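PDB 4GL6: DUF5037 domain-containing protein from Ruminococcus gnavus, which is of unknown function but belongs to the DUF5037 family and folds as a single chain with an antiparallel and a mixed beta-sheet. Local coordinates for residues Y75-M87 with P115-D127. Numbering follows the deposited sequence.
Sequences YGQRLLAKQMESM and PVEEISQWKNYVD
Aromatic contacts join Met87 and Leu80 to the rings of Trp122 and Tyr125. The selenomethionine Met87 lays its CE over one face of the indole, 3.7 Å from the centroid of the six-membered ring and close to the ring normal; a bend at chi3 (-90°) turns the methyl back over the ring. Its SE sits farther off above the five-membered ring, a Met-aromatic contact. Tyr125 CD2 lies against the opposite face, toward the rim, so the indole is flanked on both sides. Leu80 divides its branches: CD1 rests over the Tyr125 ring, 3.7 Å from its centroid, while CD2 touches Trp122 CE3 at 3.9 Å.

The Trp122 side chain fits as a knob among Leu80, Gln83, Met84 and Met87, where helix 75-87 crosses the short helix 122-127 at -102°, nearly perpendicular. Beyond the segments, Trp122 NE1 bonds to Leu171 O of helix 156-171, and Tyr125 OH to Leu139 O.

Apolar contact continues at the other end, where Leu79 CD1 meets Val116 CG1 at 3.7 Å and Gly76 CA lies 3.9 Å from Val116 CG1; the lack of a side chain at Gly76 is consistent with this close approach of the backbones, since a CB would point toward Ile119 CG2.

The polar link is Gln83 NE2, which donates to Ser120 O at 2.9 Å, nearly straight (172°), and also to Leu79 O, both acceptors lying in the amide plane. A leucine here would probably leave Ser120 O without this donor and remove the hydrogen-bonded tie between the segments. Ser120 OG in turn donates to Val116 O at 2.7 Å, on the face of that carbonyl opposite the one used by Ser120 N.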
loop_
_atom_site.group_PDB
_atom_site.type_symbol
_atom_site.label_atom_id
_atom_site.label_comp_id
_atom_site.label_asym_id
_atom_site.label_seq_id
_atom_site.Cartn_x
_atom_site.Cartn_y
_atom_site.Cartn_z
ATOM N N TYR A 75 -11.331 3.209 -2.717
ATOM C CA TYR A 75 -11.573 2.865 -1.317
ATOM C C TYR A 75 -11.602 1.386 -1.051
ATOM O O TYR A 75 -11.104 0.954 -0.010
ATOM C CB TYR A 75 -12.820 3.562 -0.730
ATOM C CG TYR A 75 -12.883 3.469 0.797
ATOM C CD1 TYR A 75 -11.828 3.956 1.585
ATOM C CD2 TYR A 75 -13.979 2.894 1.457
ATOM C CE1 TYR A 75 -11.850 3.865 2.969
ATOM C CE2 TYR A 75 -14.010 2.804 2.854
ATOM C CZ TYR A 75 -12.937 3.295 3.601
ATOM O OH TYR A 75 -12.910 3.253 4.972
ATOM N N GLY A 76 -12.185 0.605 -1.959
ATOM C CA GLY A 76 -12.204 -0.867 -1.811
ATOM C C GLY A 76 -10.778 -1.396 -1.775
ATOM O O GLY A 76 -10.410 -2.247 -0.954
ATOM N N GLN A 77 -9.989 -0.836 -2.673
ATOM C CA GLN A 77 -8.567 -1.073 -2.776
ATOM C C GLN A 77 -7.855 -0.777 -1.442
ATOM O O GLN A 77 -7.023 -1.561 -0.992
ATOM C CB GLN A 77 -8.034 -0.156 -3.886
ATOM C CG GLN A 77 -6.704 -0.515 -4.466
ATOM C CD GLN A 77 -6.401 0.319 -5.699
ATOM O OE1 GLN A 77 -6.620 -0.102 -6.849
ATOM N NE2 GLN A 77 -5.976 1.540 -5.457
ATOM N N ARG A 78 -8.184 0.359 -0.827
ATOM C CA ARG A 78 -7.595 0.769 0.463
ATOM C C ARG A 78 -7.920 -0.202 1.588
ATOM O O ARG A 78 -7.052 -0.512 2.402
ATOM C CB ARG A 78 -8.030 2.194 0.867
ATOM C CG ARG A 78 -7.685 2.639 2.292
ATOM C CD ARG A 78 -6.186 2.543 2.561
ATOM N NE ARG A 78 -5.884 2.282 3.964
ATOM C CZ ARG A 78 -4.729 1.795 4.427
ATOM N NH1 ARG A 78 -3.726 1.469 3.620
ATOM N NH2 ARG A 78 -4.585 1.595 5.727
ATOM N N LEU A 79 -9.167 -0.646 1.641
ATOM C CA LEU A 79 -9.587 -1.610 2.647
ATOM C C LEU A 79 -8.809 -2.925 2.516
ATOM O O LEU A 79 -8.487 -3.545 3.539
ATOM C CB LEU A 79 -11.093 -1.871 2.559
ATOM C CG LEU A 79 -12.031 -0.693 2.832
ATOM C CD1 LEU A 79 -13.472 -1.105 2.507
ATOM C CD2 LEU A 79 -11.895 -0.204 4.260
ATOM N N LEU A 80 -8.502 -3.339 1.278
ATOM C CA LEU A 80 -7.695 -4.545 1.044
ATOM C C LEU A 80 -6.241 -4.293 1.533
ATOM O O LEU A 80 -5.672 -5.144 2.214
ATOM C CB LEU A 80 -7.776 -5.027 -0.417
ATOM C CG LEU A 80 -9.074 -5.714 -0.907
ATOM C CD1 LEU A 80 -9.058 -5.909 -2.419
ATOM C CD2 LEU A 80 -9.319 -7.068 -0.246
ATOM N N ALA A 81 -5.684 -3.120 1.223
ATOM C CA ALA A 81 -4.358 -2.702 1.723
ATOM C C ALA A 81 -4.307 -2.686 3.243
ATOM O O ALA A 81 -3.343 -3.176 3.814
ATOM C CB ALA A 81 -3.936 -1.317 1.186
ATOM N N LYS A 82 -5.352 -2.154 3.886
ATOM C CA LYS A 82 -5.441 -2.106 5.362
ATOM C C LYS A 82 -5.293 -3.518 5.973
ATOM O O LYS A 82 -4.580 -3.710 6.977
ATOM C CB LYS A 82 -6.758 -1.432 5.820
ATOM C CG LYS A 82 -6.944 -1.216 7.332
ATOM C CD LYS A 82 -8.228 -0.435 7.631
ATOM C CE LYS A 82 -8.533 -0.363 9.126
ATOM N NZ LYS A 82 -7.411 0.213 9.918
ATOM N N GLN A 83 -5.941 -4.494 5.344
ATOM C CA GLN A 83 -5.856 -5.891 5.785
ATOM C C GLN A 83 -4.484 -6.501 5.560
ATOM O O GLN A 83 -4.003 -7.255 6.404
ATOM C CB GLN A 83 -6.945 -6.741 5.134
ATOM C CG GLN A 83 -8.287 -6.515 5.783
ATOM C CD GLN A 83 -9.401 -6.941 4.890
ATOM O OE1 GLN A 83 -9.936 -8.047 5.016
ATOM N NE2 GLN A 83 -9.731 -6.083 3.937
HETATM N N MSE A 84 -3.868 -6.189 4.425
HETATM C CA MSE A 84 -2.508 -6.684 4.102
HETATM C C MSE A 84 -1.503 -6.128 5.145
HETATM O O MSE A 84 -0.702 -6.868 5.706
HETATM C CB MSE A 84 -2.100 -6.319 2.664
HETATM C CG MSE A 84 -0.916 -7.126 2.149
HETATM SE SE MSE A 84 -0.156 -6.365 0.554
HETATM C CE MSE A 84 1.235 -7.660 0.118
ATOM N N GLU A 85 -1.616 -4.832 5.410
ATOM C CA GLU A 85 -0.829 -4.141 6.432
ATOM C C GLU A 85 -1.004 -4.787 7.806
ATOM O O GLU A 85 -0.027 -5.058 8.499
ATOM C CB GLU A 85 -1.237 -2.663 6.489
ATOM C CG GLU A 85 -0.773 -1.887 5.256
ATOM C CD GLU A 85 -1.430 -0.534 5.073
ATOM O OE1 GLU A 85 -2.102 -0.013 5.995
ATOM O OE2 GLU A 85 -1.274 0.023 3.964
ATOM N N SER A 86 -2.250 -5.060 8.165
ATOM C CA SER A 86 -2.572 -5.647 9.457
ATOM C C SER A 86 -1.912 -7.024 9.657
ATOM O O SER A 86 -1.299 -7.281 10.692
ATOM C CB SER A 86 -4.095 -5.755 9.609
ATOM O OG SER A 86 -4.427 -6.172 10.912
HETATM N N MSE A 87 -2.051 -7.890 8.655
HETATM C CA MSE A 87 -1.464 -9.246 8.671
HETATM C C MSE A 87 0.078 -9.230 8.726
HETATM O O MSE A 87 0.691 -10.064 9.409
HETATM C CB MSE A 87 -1.976 -10.073 7.475
HETATM C CG MSE A 87 -3.456 -10.471 7.568
HETATM SE SE MSE A 87 -4.149 -11.404 5.936
HETATM C CE MSE A 87 -4.787 -9.889 4.894
ATOM N N PRO A 115 -19.063 -4.495 -6.001
ATOM C CA PRO A 115 -19.393 -3.735 -4.784
ATOM C C PRO A 115 -18.298 -3.812 -3.718
ATOM O O PRO A 115 -17.674 -4.865 -3.554
ATOM C CB PRO A 115 -20.685 -4.396 -4.287
ATOM C CG PRO A 115 -21.294 -4.991 -5.497
ATOM C CD PRO A 115 -20.144 -5.440 -6.349
ATOM N N VAL A 116 -18.070 -2.704 -3.017
ATOM C CA VAL A 116 -17.031 -2.635 -1.984
ATOM C C VAL A 116 -17.270 -3.685 -0.881
ATOM O O VAL A 116 -16.311 -4.337 -0.460
ATOM C CB VAL A 116 -16.892 -1.222 -1.397
ATOM C CG1 VAL A 116 -15.811 -1.192 -0.329
ATOM C CG2 VAL A 116 -16.551 -0.234 -2.501
ATOM N N GLU A 117 -18.534 -3.881 -0.463
ATOM C CA GLU A 117 -18.896 -4.918 0.545
ATOM C C GLU A 117 -18.429 -6.316 0.115
ATOM O O GLU A 117 -18.051 -7.105 0.969
ATOM C CB GLU A 117 -20.404 -4.934 0.861
ATOM N N GLU A 118 -18.400 -6.595 -1.197
ATOM C CA GLU A 118 -17.934 -7.889 -1.737
ATOM C C GLU A 118 -16.415 -7.966 -1.897
ATOM O O GLU A 118 -15.797 -8.903 -1.382
ATOM C CB GLU A 118 -18.603 -8.218 -3.092
ATOM C CG GLU A 118 -18.365 -9.656 -3.591
ATOM C CD GLU A 118 -18.956 -9.962 -4.962
ATOM O OE1 GLU A 118 -19.894 -9.264 -5.413
ATOM O OE2 GLU A 118 -18.485 -10.938 -5.585
ATOM N N ILE A 119 -15.834 -7.013 -2.639
ATOM C CA ILE A 119 -14.392 -7.027 -2.991
ATOM C C ILE A 119 -13.439 -6.852 -1.805
ATOM O O ILE A 119 -12.340 -7.402 -1.808
ATOM C CB ILE A 119 -14.062 -5.964 -4.099
ATOM C CG1 ILE A 119 -12.701 -6.195 -4.787
ATOM C CG2 ILE A 119 -14.099 -4.535 -3.561
ATOM C CD1 ILE A 119 -12.617 -7.444 -5.635
ATOM N N SER A 120 -13.858 -6.075 -0.813
ATOM C CA SER A 120 -13.032 -5.778 0.368
ATOM C C SER A 120 -12.814 -6.961 1.322
ATOM O O SER A 120 -11.990 -6.865 2.214
ATOM C CB SER A 120 -13.628 -4.619 1.156
ATOM O OG SER A 120 -14.862 -5.015 1.728
ATOM N N GLN A 121 -13.569 -8.044 1.183
ATOM C CA GLN A 121 -13.307 -9.250 1.966
ATOM C C GLN A 121 -12.115 -9.977 1.330
ATOM O O GLN A 121 -12.174 -10.401 0.164
ATOM C CB GLN A 121 -14.482 -10.182 1.963
ATOM C CG GLN A 121 -15.735 -9.600 2.556
ATOM C CD GLN A 121 -16.755 -10.690 2.727
ATOM O OE1 GLN A 121 -17.699 -10.783 1.956
ATOM N NE2 GLN A 121 -16.498 -11.591 3.664
ATOM N N TRP A 122 -11.056 -10.142 2.114
ATOM C CA TRP A 122 -9.819 -10.775 1.652
ATOM C C TRP A 122 -10.044 -12.107 0.962
ATOM O O TRP A 122 -9.492 -12.344 -0.111
ATOM C CB TRP A 122 -8.841 -10.911 2.808
ATOM C CG TRP A 122 -7.483 -11.262 2.333
ATOM C CD1 TRP A 122 -6.905 -12.509 2.292
ATOM C CD2 TRP A 122 -6.507 -10.369 1.763
ATOM N NE1 TRP A 122 -5.650 -12.445 1.771
ATOM C CE2 TRP A 122 -5.348 -11.198 1.427
ATOM C CE3 TRP A 122 -6.460 -9.009 1.509
ATOM C CZ2 TRP A 122 -4.203 -10.671 0.867
ATOM C CZ3 TRP A 122 -5.296 -8.489 0.949
ATOM C CH2 TRP A 122 -4.194 -9.303 0.639
ATOM N N LYS A 123 -10.884 -12.958 1.551
ATOM C CA LYS A 123 -11.203 -14.264 0.956
ATOM C C LYS A 123 -11.719 -14.174 -0.507
ATOM O O LYS A 123 -11.311 -14.972 -1.348
ATOM C CB LYS A 123 -12.166 -15.073 1.829
ATOM C CG LYS A 123 -13.485 -14.390 2.191
ATOM C CD LYS A 123 -14.590 -15.396 2.545
ATOM C CE LYS A 123 -15.937 -14.708 2.735
ATOM N NZ LYS A 123 -17.078 -15.660 2.740
ATOM N N ASN A 124 -12.566 -13.185 -0.803
ATOM C CA ASN A 124 -13.113 -12.988 -2.154
ATOM C C ASN A 124 -12.082 -12.470 -3.112
ATOM O O ASN A 124 -12.103 -12.806 -4.303
ATOM C CB ASN A 124 -14.283 -12.002 -2.150
ATOM C CG ASN A 124 -15.502 -12.543 -1.450
ATOM O OD1 ASN A 124 -15.721 -13.747 -1.386
ATOM N ND2 ASN A 124 -16.325 -11.645 -0.950
ATOM N N TYR A 125 -11.213 -11.604 -2.599
ATOM C CA TYR A 125 -10.150 -11.016 -3.393
ATOM C C TYR A 125 -9.155 -12.094 -3.836
ATOM O O TYR A 125 -8.767 -12.127 -4.998
ATOM C CB TYR A 125 -9.478 -9.871 -2.622
ATOM C CG TYR A 125 -8.311 -9.257 -3.345
ATOM C CD1 TYR A 125 -8.471 -8.695 -4.609
ATOM C CD2 TYR A 125 -7.035 -9.215 -2.760
ATOM C CE1 TYR A 125 -7.382 -8.118 -5.291
ATOM C CE2 TYR A 125 -5.936 -8.641 -3.435
ATOM C CZ TYR A 125 -6.124 -8.105 -4.694
ATOM O OH TYR A 125 -5.074 -7.551 -5.328
ATOM N N VAL A 126 -8.752 -12.945 -2.897
ATOM C CA VAL A 126 -7.859 -14.082 -3.169
ATOM C C VAL A 126 -8.470 -15.034 -4.193
ATOM O O VAL A 126 -7.771 -15.528 -5.070
ATOM C CB VAL A 126 -7.511 -14.858 -1.873
ATOM C CG1 VAL A 126 -6.834 -16.195 -2.171
ATOM C CG2 VAL A 126 -6.640 -14.005 -0.965
ATOM N N ASP A 127 -9.765 -15.300 -4.054
ATOM C CA ASP A 127 -10.507 -16.142 -5.006
ATOM C C ASP A 127 -10.440 -15.529 -6.411
ATOM O O ASP A 127 -10.192 -16.244 -7.380
ATOM C CB ASP A 127 -11.970 -16.335 -4.556
ATOM C CG ASP A 127 -12.868 -16.848 -5.680
ATOM O OD1 ASP A 127 -12.633 -17.982 -6.153
ATOM O OD2 ASP A 127 -13.787 -16.097 -6.107
#